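Local coordinates for minor fimbrium tip subunit Mfa3 (Porphyromonas gingivalis ATCC 33277, PDB 5NF4), which forms part of the tip of the minor fimbriae, adhesive surface filaments that mediate biofilm formation and attachment to host cells and other oral bacteria, at residues Val41-Asn46 with Phe102-Lys107; Ser229-Phe234 with Asn272-Phe277; Leu286-Pro291 with Asp335-Lys340. All blocks are in the same frame, centred on the assembly; numbering follows the deposited sequence.

Contact 1. Residues Val41-Asn46 with Phe102-Lys107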
loop_
_atom_site.group_PDB
_atom_site.type_symbol
_atom_site.label_atom_id
_atom_site.label_comp_id
_atom_site.label_asym_id
_atom_site.label_seq_id
_atom_site.Cartn_x
_atom_site.Cartn_y
_atom_site.Cartn_z
ATOM N N VAL A 41 -31.000 -6.878 -10.356
ATOM C CA VAL A 41 -29.848 -6.463 -11.113
ATOM C C VAL A 41 -28.838 -7.617 -11.140
ATOM O O VAL A 41 -28.555 -8.211 -10.099
ATOM C CB VAL A 41 -29.162 -5.234 -10.476
ATOM C CG1 VAL A 41 -28.109 -4.642 -11.431
ATOM C CG2 VAL A 41 -30.193 -4.193 -10.071
ATOM N N TYR A 42 -28.310 -7.913 -12.319
ATOM C CA TYR A 42 -27.143 -8.790 -12.452
ATOM C C TYR A 42 -25.987 -7.923 -12.890
ATOM O O TYR A 42 -26.043 -7.282 -13.940
ATOM C CB TYR A 42 -27.390 -9.905 -13.443
ATOM C CG TYR A 42 -28.512 -10.811 -13.025
ATOM C CD1 TYR A 42 -29.832 -10.451 -13.239
ATOM C CD2 TYR A 42 -28.252 -12.015 -12.393
ATOM C CE1 TYR A 42 -30.861 -11.281 -12.839
ATOM C CE2 TYR A 42 -29.268 -12.840 -11.985
ATOM C CZ TYR A 42 -30.566 -12.474 -12.211
ATOM O OH TYR A 42 -31.561 -13.320 -11.802
ATOM N N LEU A 43 -24.942 -7.929 -12.070
ATOM C CA LEU A 43 -23.749 -7.118 -12.251
ATOM C C LEU A 43 -22.568 -7.992 -12.570
ATOM O O LEU A 43 -22.350 -8.976 -11.881
ATOM C CB LEU A 43 -23.400 -6.334 -10.981
ATOM C CG LEU A 43 -24.099 -5.053 -10.610
ATOM C CD1 LEU A 43 -23.349 -4.437 -9.434
ATOM C CD2 LEU A 43 -24.131 -4.142 -11.795
ATOM N N LEU A 44 -21.801 -7.596 -13.577
ATOM C CA LEU A 44 -20.516 -8.204 -13.883
ATOM C C LEU A 44 -19.409 -7.386 -13.239
ATOM O O LEU A 44 -19.201 -6.229 -13.595
ATOM C CB LEU A 44 -20.302 -8.288 -15.388
ATOM C CG LEU A 44 -19.048 -9.062 -15.797
ATOM C CD1 LEU A 44 -19.158 -10.515 -15.397
ATOM C CD2 LEU A 44 -18.819 -8.944 -17.287
ATOM N N VAL A 45 -18.717 -8.002 -12.287
ATOM C CA VAL A 45 -17.677 -7.326 -11.512
ATOM C C VAL A 45 -16.355 -7.788 -12.102
ATOM O O VAL A 45 -16.128 -8.997 -12.254
ATOM C CB VAL A 45 -17.786 -7.657 -10.004
ATOM C CG1 VAL A 45 -16.575 -7.115 -9.214
ATOM C CG2 VAL A 45 -19.055 -7.070 -9.430
ATOM N N ASN A 46 -15.527 -6.832 -12.523
ATOM C CA ASN A 46 -14.150 -7.122 -12.935
ATOM C C ASN A 46 -13.185 -6.370 -12.046
ATOM O O ASN A 46 -13.233 -5.134 -11.995
ATOM C CB ASN A 46 -13.903 -6.746 -14.389
ATOM C CG ASN A 46 -12.709 -7.483 -14.972
ATOM O OD1 ASN A 46 -11.673 -7.631 -14.325
ATOM N ND2 ASN A 46 -12.865 -7.985 -16.181
ATOM N N PHE A 102 -16.635 -11.987 -12.131
ATOM C CA PHE A 102 -17.760 -12.797 -11.664
ATOM C C PHE A 102 -19.072 -12.015 -11.722
ATOM O O PHE A 102 -19.068 -10.788 -11.731
ATOM C CB PHE A 102 -17.505 -13.288 -10.232
ATOM C CG PHE A 102 -17.293 -12.193 -9.221
ATOM C CD1 PHE A 102 -18.362 -11.593 -8.548
ATOM C CD2 PHE A 102 -16.010 -11.766 -8.907
ATOM C CE1 PHE A 102 -18.158 -10.586 -7.601
ATOM C CE2 PHE A 102 -15.801 -10.767 -7.977
ATOM C CZ PHE A 102 -16.869 -10.177 -7.303
ATOM N N THR A 103 -20.178 -12.741 -11.723
ATOM C CA THR A 103 -21.503 -12.129 -11.750
ATOM C C THR A 103 -22.175 -12.189 -10.377
ATOM O O THR A 103 -22.107 -13.204 -9.716
ATOM C CB THR A 103 -22.336 -12.834 -12.777
ATOM O OG1 THR A 103 -21.667 -12.736 -14.041
ATOM C CG2 THR A 103 -23.717 -12.198 -12.872
ATOM N N VAL A 104 -22.813 -11.098 -9.955
ATOM C CA VAL A 104 -23.549 -11.052 -8.692
ATOM C C VAL A 104 -24.988 -10.567 -8.964
ATOM O O VAL A 104 -25.212 -9.733 -9.839
ATOM C CB VAL A 104 -22.884 -10.128 -7.652
ATOM C CG1 VAL A 104 -22.926 -8.682 -8.098
ATOM C CG2 VAL A 104 -23.570 -10.258 -6.315
ATOM N N LYS A 105 -25.942 -11.109 -8.217
ATOM C CA LYS A 105 -27.352 -10.679 -8.297
ATOM C C LYS A 105 -27.691 -9.860 -7.048
ATOM O O LYS A 105 -27.311 -10.238 -5.947
ATOM C CB LYS A 105 -28.256 -11.891 -8.405
ATOM C CG LYS A 105 -29.743 -11.587 -8.416
ATOM C CD LYS A 105 -30.520 -12.901 -8.487
ATOM C CE LYS A 105 -31.877 -12.799 -7.823
ATOM N NZ LYS A 105 -32.662 -14.063 -7.967
ATOM N N LEU A 106 -28.360 -8.725 -7.202
ATOM C CA LEU A 106 -28.759 -7.930 -6.041
ATOM C C LEU A 106 -29.911 -7.016 -6.383
ATOM O O LEU A 106 -30.255 -6.868 -7.529
ATOM C CB LEU A 106 -27.591 -7.098 -5.472
ATOM C CG LEU A 106 -27.137 -5.860 -6.244
ATOM C CD1 LEU A 106 -26.281 -4.925 -5.389
ATOM C CD2 LEU A 106 -26.399 -6.270 -7.531
ATOM N N LYS A 107 -30.479 -6.372 -5.378
ATOM C CA LYS A 107 -31.530 -5.398 -5.609
ATOM C C LYS A 107 -30.929 -4.043 -5.958
ATOM O O LYS A 107 -29.857 -3.682 -5.456
ATOM C CB LYS A 107 -32.417 -5.273 -4.372
ATOM C CG LYS A 107 -33.149 -6.590 -4.030
ATOM C CD LYS A 107 -34.150 -6.966 -5.147
ATOM C CE LYS A 107 -35.020 -8.166 -4.789
ATOM N NZ LYS A 107 -36.013 -8.453 -5.882
#
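Y42 and K105, a non-hydrogen-bonded pair of two antiparallel strands, run alongside each other on the same face of the sheet. The lysine chain is extended, with its CG anti to the backbone N (chi1 177°), and this lays its methylenes along the tyrosine ring: K105 CG stands 4.2 Å from the centroid of the Y42 ring, over its face, in a CH-pi contact. K105 CD continues past the ring to touch Y42 OH at 3.5 Å. Beside it, L44 and T103 meet more sparingly, L44 CD1 reaching T103 OG1 at 3.6 Å.

The other sheet face carries the apolar set V41, L43, V45, F102, V104 and L106. Here F102 has its CG lodged between backbone N and carbonyl carbon (chi1 59°), which brings the ring over V45, whose CB is 4.0 Å from the F102 ring centroid and offset toward the rim. V45 CG1 also touches F102 CZ at 3.6 Å. L43 spans two neighbours: its CB meets V104 CG1 at 3.7 Å, while its CG packs diagonally on L106 CD2 at 4.0 Å. H88 stacks on F102, and A86 lies against V104 and L106.

Six backbone hydrogen bonds, reciprocal in V41/L106, L43/V104 and V45/F102, join the strands; L43 N to V104 O is almost straight at 174°. On its other edge, strand 41-49 runs parallel to strand 180-205. Residues 41-46 lie in the propeptide, yet are bonded on both edges and contribute buried apolar side chains. Removal of the propeptide would probably expose backbone N-H and C=O groups of the neighbouring strands and an apolar groove, consistent with the strand-exchange assembly proposed for fimbrillins of this superfamily.

Contact 2. Residues Ser229-Phe234 with Asn272-Phe277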
loop_
_atom_site.group_PDB
_atom_site.type_symbol
_atom_site.label_atom_id
_atom_site.label_comp_id
_atom_site.label_asym_id
_atom_site.label_seq_id
_atom_site.Cartn_x
_atom_site.Cartn_y
_atom_site.Cartn_z
ATOM N N SER A 229 -4.052 9.167 11.180
ATOM C CA SER A 229 -3.217 9.395 12.372
ATOM C C SER A 229 -1.865 8.772 12.154
ATOM O O SER A 229 -1.755 7.794 11.429
ATOM C CB SER A 229 -3.838 8.742 13.623
ATOM O OG SER A 229 -4.972 9.460 14.095
ATOM N N GLU A 230 -0.872 9.291 12.875
ATOM C CA GLU A 230 0.451 8.683 12.883
ATOM C C GLU A 230 0.434 7.265 13.444
ATOM O O GLU A 230 -0.449 6.906 14.236
ATOM C CB GLU A 230 1.406 9.535 13.710
ATOM C CG GLU A 230 1.681 10.922 13.162
ATOM C CD GLU A 230 2.800 11.619 13.888
ATOM O OE1 GLU A 230 3.160 11.160 14.999
ATOM O OE2 GLU A 230 3.350 12.595 13.343
ATOM N N PRO A 231 1.448 6.462 13.076
ATOM C CA PRO A 231 1.557 5.119 13.617
ATOM C C PRO A 231 1.645 5.162 15.144
ATOM O O PRO A 231 2.150 6.132 15.729
ATOM C CB PRO A 231 2.859 4.584 12.993
ATOM C CG PRO A 231 3.047 5.421 11.745
ATOM C CD PRO A 231 2.488 6.759 12.082
ATOM N N ILE A 232 1.188 4.093 15.778
ATOM C CA ILE A 232 1.343 3.916 17.214
ATOM C C ILE A 232 2.512 2.995 17.551
ATOM O O ILE A 232 3.142 3.151 18.600
ATOM C CB ILE A 232 0.051 3.370 17.865
ATOM C CG1 ILE A 232 -0.381 2.050 17.197
ATOM C CG2 ILE A 232 -1.070 4.446 17.742
ATOM C CD1 ILE A 232 -1.436 1.234 17.977
ATOM N N GLN A 233 2.807 2.060 16.658
ATOM C CA GLN A 233 3.867 1.071 16.861
ATOM C C GLN A 233 4.743 0.849 15.634
ATOM O O GLN A 233 4.298 0.994 14.513
ATOM C CB GLN A 233 3.265 -0.256 17.327
ATOM C CG GLN A 233 2.592 -0.110 18.719
ATOM C CD GLN A 233 1.861 -1.365 19.198
ATOM O OE1 GLN A 233 1.243 -2.104 18.416
ATOM N NE2 GLN A 233 1.961 -1.625 20.504
ATOM N N PHE A 234 6.019 0.510 15.876
ATOM C CA PHE A 234 7.043 0.484 14.800
ATOM C C PHE A 234 7.786 -0.816 14.753
ATOM O O PHE A 234 8.079 -1.405 15.803
ATOM C CB PHE A 234 8.039 1.644 15.004
ATOM C CG PHE A 234 7.352 2.968 15.104
ATOM C CD1 PHE A 234 7.062 3.680 13.974
ATOM C CD2 PHE A 234 6.930 3.453 16.334
ATOM C CE1 PHE A 234 6.397 4.866 14.051
ATOM C CE2 PHE A 234 6.256 4.646 16.425
ATOM C CZ PHE A 234 5.977 5.353 15.272
ATOM N N ASN A 272 13.724 9.673 15.518
ATOM C CA ASN A 272 12.990 10.353 14.455
ATOM C C ASN A 272 11.685 9.655 14.074
ATOM O O ASN A 272 11.191 9.836 12.956
ATOM C CB ASN A 272 13.874 10.528 13.206
ATOM C CG ASN A 272 14.787 11.749 13.301
ATOM O OD1 ASN A 272 14.326 12.866 13.557
ATOM N ND2 ASN A 272 16.089 11.537 13.137
ATOM N N LYS A 273 11.118 8.862 14.983
ATOM C CA LYS A 273 9.837 8.243 14.679
ATOM C C LYS A 273 8.805 9.359 14.598
ATOM O O LYS A 273 8.861 10.303 15.389
ATOM C CB LYS A 273 9.430 7.216 15.739
ATOM C CG LYS A 273 10.201 5.889 15.685
ATOM C CD LYS A 273 10.074 5.145 17.002
ATOM C CE LYS A 273 10.669 3.755 16.970
ATOM N NZ LYS A 273 10.546 3.139 18.342
ATOM N N PRO A 274 7.842 9.243 13.683
ATOM C CA PRO A 274 7.528 8.107 12.817
ATOM C C PRO A 274 8.112 8.191 11.407
ATOM O O PRO A 274 7.663 7.470 10.521
ATOM C CB PRO A 274 5.984 8.152 12.742
ATOM C CG PRO A 274 5.700 9.673 12.761
ATOM C CD PRO A 274 6.770 10.270 13.670
ATOM N N ILE A 275 9.091 9.060 11.192
ATOM C CA ILE A 275 9.661 9.193 9.863
ATOM C C ILE A 275 10.344 7.886 9.447
ATOM O O ILE A 275 11.192 7.360 10.160
ATOM C CB ILE A 275 10.673 10.377 9.775
ATOM C CG1 ILE A 275 9.933 11.692 10.019
ATOM C CG2 ILE A 275 11.406 10.394 8.409
ATOM C CD1 ILE A 275 10.828 12.935 10.158
ATOM N N ASN A 276 9.969 7.376 8.278
ATOM C CA ASN A 276 10.649 6.237 7.676
ATOM C C ASN A 276 11.954 6.669 7.031
ATOM O O ASN A 276 12.010 7.702 6.376
ATOM C CB ASN A 276 9.772 5.582 6.605
ATOM C CG ASN A 276 8.542 4.908 7.162
ATOM O OD1 ASN A 276 7.909 5.346 8.154
ATOM N ND2 ASN A 276 8.199 3.828 6.537
ATOM N N PHE A 277 13.022 5.901 7.216
ATOM C CA PHE A 277 14.250 6.205 6.508
ATOM C C PHE A 277 14.982 4.925 6.208
ATOM O O PHE A 277 14.716 3.900 6.844
ATOM C CB PHE A 277 15.153 7.148 7.332
ATOM C CG PHE A 277 15.688 6.546 8.617
ATOM C CD1 PHE A 277 14.916 6.546 9.778
ATOM C CD2 PHE A 277 16.993 6.039 8.691
ATOM C CE1 PHE A 277 15.416 6.022 10.982
ATOM C CE2 PHE A 277 17.477 5.531 9.865
ATOM C CZ PHE A 277 16.708 5.531 11.020
#
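This is a loop-to-loop van der Waals and CH-pi contact near the protein surface, in which E230, P231 and F234 meet K273 and P274. The first loop lies between strands 221-222 and 238-242, and the second leads into strand 277-282. Neither segment offers a strand edge to the other, and the evidence for the contact is side-chain packing.

The F234 ring is met from two directions. K273 crosses it obliquely with an extended chain, and its CG lies 4.0 Å from the F234 ring centroid, only 4° off the normal, a centred CH-pi contact. P274 comes instead to the ring edge, its CB 3.6 Å from F234 CE1. The same proline CB also meets P231 CD at 3.8 Å, the two proline side chains crossing at about a right angle. On a further flank, P274 CG touches the carboxylate carbon E230 CD at 3.7 Å. The charged groups find their polar partners outside the two segments: E230 in K262 and the backbone N of E259, K273 NZ in E271.

A cis peptide precedes P274, and I275 N donates to N272 O at 2.9 Å. Together with the K273 and P274 backbone angles, this defines a type VIa beta turn, whose two central residues, K273 and P274, present their side chains to the aromatic ring.

Contact 3. Residues Leu286-Pro291 with Asp335-Lys340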
loop_
_atom_site.group_PDB
_atom_site.type_symbol
_atom_site.label_atom_id
_atom_site.label_comp_id
_atom_site.label_asym_id
_atom_site.label_seq_id
_atom_site.Cartn_x
_atom_site.Cartn_y
_atom_site.Cartn_z
ATOM N N LEU A 286 31.043 3.459 7.510
ATOM C CA LEU A 286 30.293 4.699 7.398
ATOM C C LEU A 286 28.807 4.384 7.222
ATOM O O LEU A 286 28.446 3.385 6.596
ATOM C CB LEU A 286 30.811 5.523 6.217
ATOM C CG LEU A 286 32.292 5.902 6.240
ATOM C CD1 LEU A 286 32.741 6.363 4.865
ATOM C CD2 LEU A 286 32.503 6.986 7.267
ATOM N N VAL A 287 27.960 5.233 7.804
ATOM C CA VAL A 287 26.527 5.061 7.793
ATOM C C VAL A 287 25.865 6.334 7.287
ATOM O O VAL A 287 26.260 7.433 7.647
ATOM C CB VAL A 287 26.019 4.700 9.213
ATOM C CG1 VAL A 287 24.520 4.484 9.214
ATOM C CG2 VAL A 287 26.721 3.451 9.725
ATOM N N TYR A 288 24.851 6.180 6.441
ATOM C CA TYR A 288 24.126 7.295 5.865
ATOM C C TYR A 288 22.665 7.038 6.060
ATOM O O TYR A 288 22.177 5.969 5.689
ATOM C CB TYR A 288 24.420 7.442 4.375
ATOM C CG TYR A 288 25.872 7.699 4.051
ATOM C CD1 TYR A 288 26.761 6.643 3.855
ATOM C CD2 TYR A 288 26.352 8.995 3.912
ATOM C CE1 TYR A 288 28.099 6.874 3.543
ATOM C CE2 TYR A 288 27.671 9.233 3.593
ATOM C CZ TYR A 288 28.543 8.171 3.416
ATOM O OH TYR A 288 29.836 8.426 3.096
ATOM N N ASP A 289 21.964 8.007 6.635
ATOM C CA ASP A 289 20.519 7.894 6.805
ATOM C C ASP A 289 19.812 8.772 5.789
ATOM O O ASP A 289 20.137 9.944 5.611
ATOM C CB ASP A 289 20.104 8.282 8.211
ATOM C CG ASP A 289 20.571 7.285 9.265
ATOM O OD1 ASP A 289 20.771 6.099 8.943
ATOM O OD2 ASP A 289 20.699 7.691 10.435
ATOM N N VAL A 290 18.861 8.172 5.091
ATOM C CA VAL A 290 18.159 8.834 4.013
ATOM C C VAL A 290 16.681 8.824 4.362
ATOM O O VAL A 290 16.021 7.809 4.232
ATOM C CB VAL A 290 18.380 8.148 2.686
ATOM C CG1 VAL A 290 17.669 8.899 1.528
ATOM C CG2 VAL A 290 19.898 8.018 2.413
ATOM N N PRO A 291 16.169 9.948 4.849
ATOM C CA PRO A 291 14.727 10.021 5.147
ATOM C C PRO A 291 13.918 9.846 3.874
ATOM O O PRO A 291 14.315 10.336 2.818
ATOM C CB PRO A 291 14.558 11.428 5.745
ATOM C CG PRO A 291 15.921 11.831 6.181
ATOM C CD PRO A 291 16.851 11.213 5.155
ATOM N N ASP A 335 33.773 9.232 0.355
ATOM C CA ASP A 335 33.435 9.997 1.554
ATOM C C ASP A 335 31.988 10.498 1.625
ATOM O O ASP A 335 31.614 11.153 2.595
ATOM C CB ASP A 335 34.363 11.198 1.647
ATOM C CG ASP A 335 34.227 12.121 0.447
ATOM O OD1 ASP A 335 34.061 11.607 -0.687
ATOM O OD2 ASP A 335 34.271 13.357 0.636
ATOM N N LYS A 336 31.172 10.213 0.611
ATOM C CA LYS A 336 29.799 10.703 0.594
ATOM C C LYS A 336 28.889 9.849 -0.280
ATOM O O LYS A 336 29.356 8.935 -0.973
ATOM C CB LYS A 336 29.755 12.145 0.085
ATOM C CG LYS A 336 30.370 12.288 -1.305
ATOM C CD LYS A 336 30.073 13.625 -1.945
ATOM C CE LYS A 336 28.633 13.701 -2.416
ATOM N NZ LYS A 336 28.453 14.788 -3.417
ATOM N N ILE A 337 27.596 10.166 -0.240
ATOM C CA ILE A 337 26.647 9.613 -1.196
ATOM C C ILE A 337 25.917 10.726 -1.907
ATOM O O ILE A 337 25.846 11.860 -1.427
ATOM C CB ILE A 337 25.633 8.659 -0.530
ATOM C CG1 ILE A 337 24.733 9.408 0.465
ATOM C CG2 ILE A 337 26.413 7.512 0.123
ATOM C CD1 ILE A 337 23.512 8.620 0.957
ATOM N N GLU A 338 25.396 10.388 -3.078
ATOM C CA GLU A 338 24.537 11.285 -3.821
ATOM C C GLU A 338 23.249 10.535 -3.994
ATOM O O GLU A 338 23.269 9.329 -4.206
ATOM C CB GLU A 338 25.156 11.666 -5.161
ATOM C CG GLU A 338 26.520 12.296 -5.036
ATOM C CD GLU A 338 27.016 12.801 -6.365
ATOM O OE1 GLU A 338 26.378 12.491 -7.390
ATOM O OE2 GLU A 338 28.020 13.525 -6.377
ATOM N N VAL A 339 22.135 11.233 -3.855
ATOM C CA VAL A 339 20.829 10.591 -3.947
ATOM C C VAL A 339 19.930 11.339 -4.892
ATOM O O VAL A 339 19.753 12.541 -4.745
ATOM C CB VAL A 339 20.134 10.514 -2.573
ATOM C CG1 VAL A 339 18.796 9.783 -2.705
ATOM C CG2 VAL A 339 20.999 9.817 -1.573
ATOM N N LYS A 340 19.373 10.619 -5.862
ATOM C CA LYS A 340 18.294 11.132 -6.711
ATOM C C LYS A 340 17.045 10.322 -6.421
ATOM O O LYS A 340 17.136 9.142 -6.075
ATOM C CB LYS A 340 18.669 11.048 -8.187
ATOM C CG LYS A 340 19.809 11.969 -8.610
ATOM C CD LYS A 340 19.451 13.423 -8.375
ATOM C CE LYS A 340 20.576 14.370 -8.755
ATOM N NZ LYS A 340 20.638 14.600 -10.219
#
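Y288 and I337 form the tight part of this contact, overlapping antiparallel with each side chain reaching past the other. I337 CG2 sits 3.7 Å from the centroid of the Y288 ring, 6° off its normal, so the methyl is centred on the ring face in a CH-pi contact. I337 CG1 stands between the backbone N and the carbonyl carbon (chi1 65°), and CD1 extends from it to the base of the tyrosine, 3.7 Å from Y288 CB. V290 CG2 touches that same CD1 at 3.9 Å.

The valine end is more widely spaced but still buried: V290 CG1 and V339 CG1 are 4.5 Å apart, and Y304 of helix 304-308 touches both residues. The solvent side is the opposite end, where Y288 OH lies 3.3 Å from D335 O and the chain of D335 and K336 is exposed. K336 directs its charge away from the tyrosine to E338, with K336 NZ 3.2 Å from E338 OE2 in a salt bridge that uses the anti side of the carboxylate.

The strand axes are 9.8 Å apart and inclined by 18°, a spacing that fits face-to-face packing of sheet layers, as in a beta sandwich; strand 287-291 pairs with 277-282, and 337-345 with 324-332. The chemistry implies cohesion between the layers through methyl-aromatic and aliphatic contact, with the charged groups kept to the periphery.

From the N terminus, contact 1 is met first: strand 41-49 pairs with strand 99-106, closing a loop that contains strands 71-78 and 84-91. Contact 2 then joins two loops, enclosing strands 238-242 and 248-254, and contact 3 brings strand 287-291 over strand 337-345, closing a loop that holds helix 304-308 and strand 324-332. The three follow in series, none enclosing or crossing another. Contact 1 ties N-terminal strands on the opposite side of the chain's centre from contacts 2 and 3 (about 41 and about 52 Å between centres), which join loops and strands of the C-terminal, beta-rich half. Segments 272-277 and 286-291 touch, F277 CB lying 3.3 Å from V290 O.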